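Local coordinates for protein oxidized polyvinyl alcohol hydrolase (PDB 3WWC) that hydrolyses the beta-diketone 4,6-nonanedione and also oxidized polyvinyl alcohol, the latter as the second step of polyvinyl alcohol degradation, at residues 131-144 and 230-242. The protein carries 1 engineered substitution. Sequence-based numbering, arbitrary orientation.
Sequences EGRAADPSGEHWKN and IHQGRVGPYPLPA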
loop_
_atom_site.group_PDB
_atom_site.type_symbol
_atom_site.label_atom_id
_atom_site.label_comp_id
_atom_site.label_asym_id
_atom_site.label_seq_id
_atom_site.Cartn_x
_atom_site.Cartn_y
_atom_site.Cartn_z
ATOM N N GLU A 131 -9.679 2.761 1.316
ATOM C CA GLU A 131 -8.830 2.504 0.181
ATOM C C GLU A 131 -9.454 2.447 -1.199
ATOM O O GLU A 131 -8.730 2.245 -2.180
ATOM C CB GLU A 131 -7.963 1.220 0.435
ATOM C CG GLU A 131 -8.599 -0.060 1.129
ATOM C CD GLU A 131 -9.362 -1.005 0.212
ATOM O OE1 GLU A 131 -10.214 -0.551 -0.588
ATOM O OE2 GLU A 131 -9.140 -2.242 0.326
ATOM N N GLY A 132 -10.761 2.668 -1.304
ATOM C CA GLY A 132 -11.354 2.657 -2.635
ATOM C C GLY A 132 -12.817 3.077 -2.520
ATOM O O GLY A 132 -13.489 2.703 -1.559
ATOM N N ARG A 133 -13.307 3.788 -3.514
ATOM C CA ARG A 133 -14.715 4.195 -3.467
ATOM C C ARG A 133 -15.600 3.009 -3.765
ATOM O O ARG A 133 -15.226 2.117 -4.524
ATOM C CB ARG A 133 -14.949 5.342 -4.464
ATOM C CG ARG A 133 -14.782 4.950 -5.937
ATOM C CD ARG A 133 -15.004 6.181 -6.802
ATOM N NE ARG A 133 -14.602 6.038 -8.191
ATOM C CZ ARG A 133 -15.455 5.775 -9.182
ATOM N NH1 ARG A 133 -16.748 5.606 -8.908
ATOM N NH2 ARG A 133 -15.023 5.739 -10.442
ATOM N N ALA A 134 -16.761 2.982 -3.122
ATOM C CA ALA A 134 -17.724 1.926 -3.319
ATOM C C ALA A 134 -18.279 1.979 -4.739
ATOM O O ALA A 134 -18.190 2.993 -5.403
ATOM C CB ALA A 134 -18.862 2.095 -2.307
ATOM N N ALA A 135 -18.869 0.866 -5.181
ATOM C CA ALA A 135 -19.419 0.746 -6.534
ATOM C C ALA A 135 -20.725 1.476 -6.735
ATOM O O ALA A 135 -21.091 1.766 -7.870
ATOM C CB ALA A 135 -19.611 -0.692 -6.851
ATOM N N ASP A 136 -21.422 1.788 -5.651
ATOM C CA ASP A 136 -22.705 2.507 -5.789
ATOM C C ASP A 136 -22.476 4.007 -5.667
ATOM O O ASP A 136 -21.398 4.462 -5.273
ATOM C CB ASP A 136 -23.644 2.016 -4.703
ATOM C CG ASP A 136 -23.129 2.313 -3.331
ATOM O OD1 ASP A 136 -23.464 3.390 -2.817
ATOM O OD2 ASP A 136 -22.387 1.474 -2.776
ATOM N N PRO A 137 -23.505 4.822 -5.906
ATOM C CA PRO A 137 -23.349 6.265 -5.825
ATOM C C PRO A 137 -22.849 6.882 -4.542
ATOM O O PRO A 137 -22.402 8.011 -4.576
ATOM C CB PRO A 137 -24.735 6.790 -6.236
ATOM C CG PRO A 137 -25.174 5.730 -7.193
ATOM C CD PRO A 137 -24.803 4.451 -6.495
ATOM N N SER A 138 -22.916 6.174 -3.423
ATOM C CA SER A 138 -22.399 6.772 -2.201
ATOM C C SER A 138 -20.897 6.934 -2.313
ATOM O O SER A 138 -20.294 7.678 -1.528
ATOM C CB SER A 138 -22.744 5.919 -0.984
ATOM O OG SER A 138 -22.125 4.639 -1.004
ATOM N N GLY A 139 -20.271 6.265 -3.273
ATOM C CA GLY A 139 -18.811 6.429 -3.424
ATOM C C GLY A 139 -18.374 7.650 -4.214
ATOM O O GLY A 139 -17.199 7.977 -4.298
ATOM N N GLU A 140 -19.345 8.351 -4.809
ATOM C CA GLU A 140 -19.023 9.475 -5.657
ATOM C C GLU A 140 -18.084 10.481 -5.050
ATOM O O GLU A 140 -17.136 10.956 -5.723
ATOM C CB GLU A 140 -20.341 10.158 -6.056
ATOM C CG GLU A 140 -20.205 11.373 -6.967
ATOM C CD GLU A 140 -19.842 11.017 -8.397
ATOM O OE1 GLU A 140 -19.876 9.820 -8.803
ATOM O OE2 GLU A 140 -19.507 11.987 -9.123
ATOM N N HIS A 141 -18.324 10.823 -3.792
ATOM C CA HIS A 141 -17.506 11.850 -3.163
ATOM C C HIS A 141 -16.027 11.493 -3.094
ATOM O O HIS A 141 -15.169 12.353 -3.146
ATOM C CB HIS A 141 -17.979 12.164 -1.736
ATOM C CG HIS A 141 -17.090 13.154 -1.053
ATOM N ND1 HIS A 141 -16.764 14.366 -1.633
ATOM C CD2 HIS A 141 -16.390 13.089 0.104
ATOM C CE1 HIS A 141 -15.893 15.002 -0.870
ATOM N NE2 HIS A 141 -15.647 14.250 0.190
ATOM N N TRP A 142 -15.742 10.206 -2.974
ATOM C CA TRP A 142 -14.358 9.784 -2.862
ATOM C C TRP A 142 -13.644 9.767 -4.182
ATOM O O TRP A 142 -12.471 9.408 -4.245
ATOM C CB TRP A 142 -14.298 8.424 -2.138
ATOM C CG TRP A 142 -15.023 8.508 -0.801
ATOM C CD1 TRP A 142 -16.074 7.726 -0.400
ATOM C CD2 TRP A 142 -14.736 9.392 0.317
ATOM N NE1 TRP A 142 -16.457 8.046 0.890
ATOM C CE2 TRP A 142 -15.651 9.066 1.349
ATOM C CE3 TRP A 142 -13.780 10.397 0.544
ATOM C CZ2 TRP A 142 -15.643 9.720 2.606
ATOM C CZ3 TRP A 142 -13.757 11.033 1.780
ATOM C CH2 TRP A 142 -14.697 10.689 2.806
ATOM N N LYS A 143 -14.322 10.163 -5.261
ATOM C CA LYS A 143 -13.634 10.272 -6.544
ATOM C C LYS A 143 -12.537 11.318 -6.461
ATOM O O LYS A 143 -11.559 11.216 -7.166
ATOM C CB LYS A 143 -14.576 10.697 -7.679
ATOM C CG LYS A 143 -15.410 9.600 -8.138
ATOM C CD LYS A 143 -16.376 10.123 -9.223
ATOM C CE LYS A 143 -17.029 8.981 -9.938
ATOM N NZ LYS A 143 -17.869 9.588 -11.028
ATOM N N ASN A 144 -12.659 12.337 -5.617
ATOM C CA ASN A 144 -11.535 13.252 -5.616
ATOM C C ASN A 144 -11.197 13.784 -4.230
ATOM O O ASN A 144 -10.728 14.910 -4.074
ATOM C CB ASN A 144 -11.725 14.384 -6.666
ATOM C CG ASN A 144 -11.419 13.912 -8.146
ATOM O OD1 ASN A 144 -10.259 13.762 -8.553
ATOM N ND2 ASN A 144 -12.486 13.678 -8.931
ATOM N N ILE A 230 -3.558 1.840 -19.736
ATOM C CA ILE A 230 -3.793 2.442 -18.441
ATOM C C ILE A 230 -5.290 2.365 -18.171
ATOM O O ILE A 230 -6.119 2.879 -18.922
ATOM C CB ILE A 230 -3.282 3.875 -18.405
ATOM C CG1 ILE A 230 -1.742 3.850 -18.429
ATOM C CG2 ILE A 230 -3.707 4.570 -17.092
ATOM C CD1 ILE A 230 -1.127 5.236 -18.745
ATOM N N HIS A 231 -5.645 1.689 -17.089
ATOM C CA HIS A 231 -7.038 1.522 -16.667
ATOM C C HIS A 231 -7.337 2.397 -15.464
ATOM O O HIS A 231 -6.534 2.517 -14.524
ATOM C CB HIS A 231 -7.315 0.091 -16.209
ATOM C CG HIS A 231 -7.249 -0.909 -17.312
ATOM N ND1 HIS A 231 -8.370 -1.282 -18.036
ATOM C CD2 HIS A 231 -6.194 -1.556 -17.862
ATOM C CE1 HIS A 231 -7.993 -2.115 -18.993
ATOM N NE2 HIS A 231 -6.691 -2.300 -18.908
ATOM N N GLN A 232 -8.472 3.068 -15.529
ATOM C CA GLN A 232 -8.957 3.856 -14.390
ATOM C C GLN A 232 -9.333 2.871 -13.292
ATOM O O GLN A 232 -9.486 1.681 -13.532
ATOM C CB GLN A 232 -10.210 4.632 -14.804
ATOM C CG GLN A 232 -9.944 5.595 -15.966
ATOM C CD GLN A 232 -8.988 6.688 -15.577
ATOM O OE1 GLN A 232 -9.113 7.271 -14.499
ATOM N NE2 GLN A 232 -8.018 6.960 -16.424
ATOM N N GLY A 233 -9.460 3.351 -12.056
ATOM C CA GLY A 233 -9.901 2.454 -10.983
ATOM C C GLY A 233 -10.427 3.193 -9.758
ATOM O O GLY A 233 -10.012 4.321 -9.472
ATOM N N ARG A 234 -11.288 2.500 -9.004
ATOM C CA ARG A 234 -11.892 3.051 -7.804
ATOM C C ARG A 234 -10.877 3.241 -6.700
ATOM O O ARG A 234 -11.201 3.883 -5.701
ATOM C CB ARG A 234 -13.051 2.148 -7.327
ATOM C CG ARG A 234 -14.187 2.117 -8.352
ATOM C CD ARG A 234 -15.397 1.370 -7.847
ATOM N NE ARG A 234 -15.157 -0.075 -7.879
ATOM C CZ ARG A 234 -15.311 -0.936 -6.878
ATOM N NH1 ARG A 234 -15.685 -0.549 -5.670
ATOM N NH2 ARG A 234 -15.129 -2.241 -7.107
ATOM N N VAL A 235 -9.665 2.667 -6.821
ATOM C CA VAL A 235 -8.634 2.869 -5.786
ATOM C C VAL A 235 -8.151 4.317 -5.774
ATOM O O VAL A 235 -7.706 4.824 -4.726
ATOM C CB VAL A 235 -7.416 1.920 -6.055
ATOM C CG1 VAL A 235 -6.631 2.353 -7.327
ATOM C CG2 VAL A 235 -6.465 1.917 -4.848
ATOM N N GLY A 236 -8.285 5.024 -6.898
ATOM C CA GLY A 236 -7.692 6.362 -6.960
ATOM C C GLY A 236 -8.647 7.464 -7.327
ATOM O O GLY A 236 -9.845 7.308 -7.244
ATOM N N PRO A 237 -8.092 8.616 -7.633
ATOM C CA PRO A 237 -8.899 9.765 -8.040
ATOM C C PRO A 237 -9.569 9.339 -9.357
ATOM O O PRO A 237 -9.075 8.445 -10.044
ATOM C CB PRO A 237 -7.817 10.828 -8.342
ATOM C CG PRO A 237 -6.641 10.417 -7.559
ATOM C CD PRO A 237 -6.642 8.927 -7.614
ATOM N N TYR A 238 -10.698 9.955 -9.689
ATOM C CA TYR A 238 -11.292 9.778 -11.028
ATOM C C TYR A 238 -11.391 11.149 -11.763
ATOM O O TYR A 238 -12.016 12.085 -11.257
ATOM C CB TYR A 238 -12.702 9.207 -11.017
ATOM C CG TYR A 238 -13.187 9.144 -12.446
ATOM C CD1 TYR A 238 -12.651 8.223 -13.339
ATOM C CD2 TYR A 238 -14.054 10.128 -12.941
ATOM C CE1 TYR A 238 -12.943 8.286 -14.703
ATOM C CE2 TYR A 238 -14.352 10.195 -14.290
ATOM C CZ TYR A 238 -13.793 9.271 -15.163
ATOM O OH TYR A 238 -14.097 9.304 -16.507
ATOM N N PRO A 239 -10.694 11.305 -12.887
ATOM C CA PRO A 239 -9.797 10.332 -13.535
ATOM C C PRO A 239 -8.496 10.282 -12.749
ATOM O O PRO A 239 -8.250 11.136 -11.882
ATOM C CB PRO A 239 -9.567 10.916 -14.935
ATOM C CG PRO A 239 -9.780 12.381 -14.732
ATOM C CD PRO A 239 -10.865 12.512 -13.732
ATOM N N LEU A 240 -7.660 9.289 -13.054
ATOM C CA LEU A 240 -6.355 9.158 -12.399
ATOM C C LEU A 240 -5.577 10.404 -12.791
ATOM O O LEU A 240 -5.801 10.994 -13.863
ATOM C CB LEU A 240 -5.622 7.913 -12.919
ATOM C CG LEU A 240 -6.285 6.596 -12.521
ATOM C CD1 LEU A 240 -5.522 5.465 -13.235
ATOM C CD2 LEU A 240 -6.220 6.390 -11.024
ATOM N N PRO A 241 -4.644 10.824 -11.942
ATOM C CA PRO A 241 -3.858 12.026 -12.256
ATOM C C PRO A 241 -3.031 11.927 -13.526
ATOM O O PRO A 241 -2.494 10.875 -13.845
ATOM C CB PRO A 241 -3.018 12.240 -11.008
ATOM C CG PRO A 241 -3.048 10.947 -10.248
ATOM C CD PRO A 241 -4.293 10.215 -10.642
ATOM N N ALA A 242 -2.919 13.036 -14.269
ATOM C CA ALA A 242 -2.131 13.017 -15.500
ATOM C C ALA A 242 -0.659 12.920 -15.148
ATOM O O ALA A 242 0.147 12.328 -15.903
ATOM C CB ALA A 242 -2.387 14.303 -16.301
HETATM O O HOH W 1 -11.899 6.455 -8.952
HETATM O O HOH W 2 -11.854 6.848 -5.284
HETATM O O HOH W 3 -8.816 13.661 -10.963
#
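Gly132 and Val235 bring the two loops together, their CA atoms 4.2 Å apart where 131-144 meets the type I turn Gly233 to Gly236. Arg133 N donates to Arg234 O at 3.0 Å, and farther along, Tyr238 N reaches a lone pair of Lys143 O (2.9 Å), where 3-10 segment 137-143 ends. The two arginines cross at about a right angle, guanidinium planes 85° apart. Arg234 bends at chi3 (-75°), carrying NH1 back to Arg133 O (2.9 Å) in that carbonyl's plane; the same NH1 also bonds Asn125 OD1. Arg133, extended from CG to NE, is sandwiched: Arg234 CG lies over the centre of one guanidinium face, Lys143 CE near the rim of the other. Its NE donates in plane to a water bridging to Gly233 O and Gly236 O, while NH2 bonds Gly211 O. Lys143 runs alongside Tyr238, CG 4.0 Å from Tyr238 CB, before its NZ pairs with Glu140. Asn144 ND2 donates to Tyr238 O (2.9 Å), tilted 24° from the carbonyl plane. An alanine in place of Arg234 would remove the donor to Arg133 O and Asn125 and is likely to leave one face of the Arg133 guanidinium less covered. Four N-H donors, two backbone and two side-chain, all meeting backbone carbonyls, tie the loop before helix 148-160 to that before strand 247-253, near Glu131, which bonds Ser178 and Tyr205 of the butanoic acid pockets.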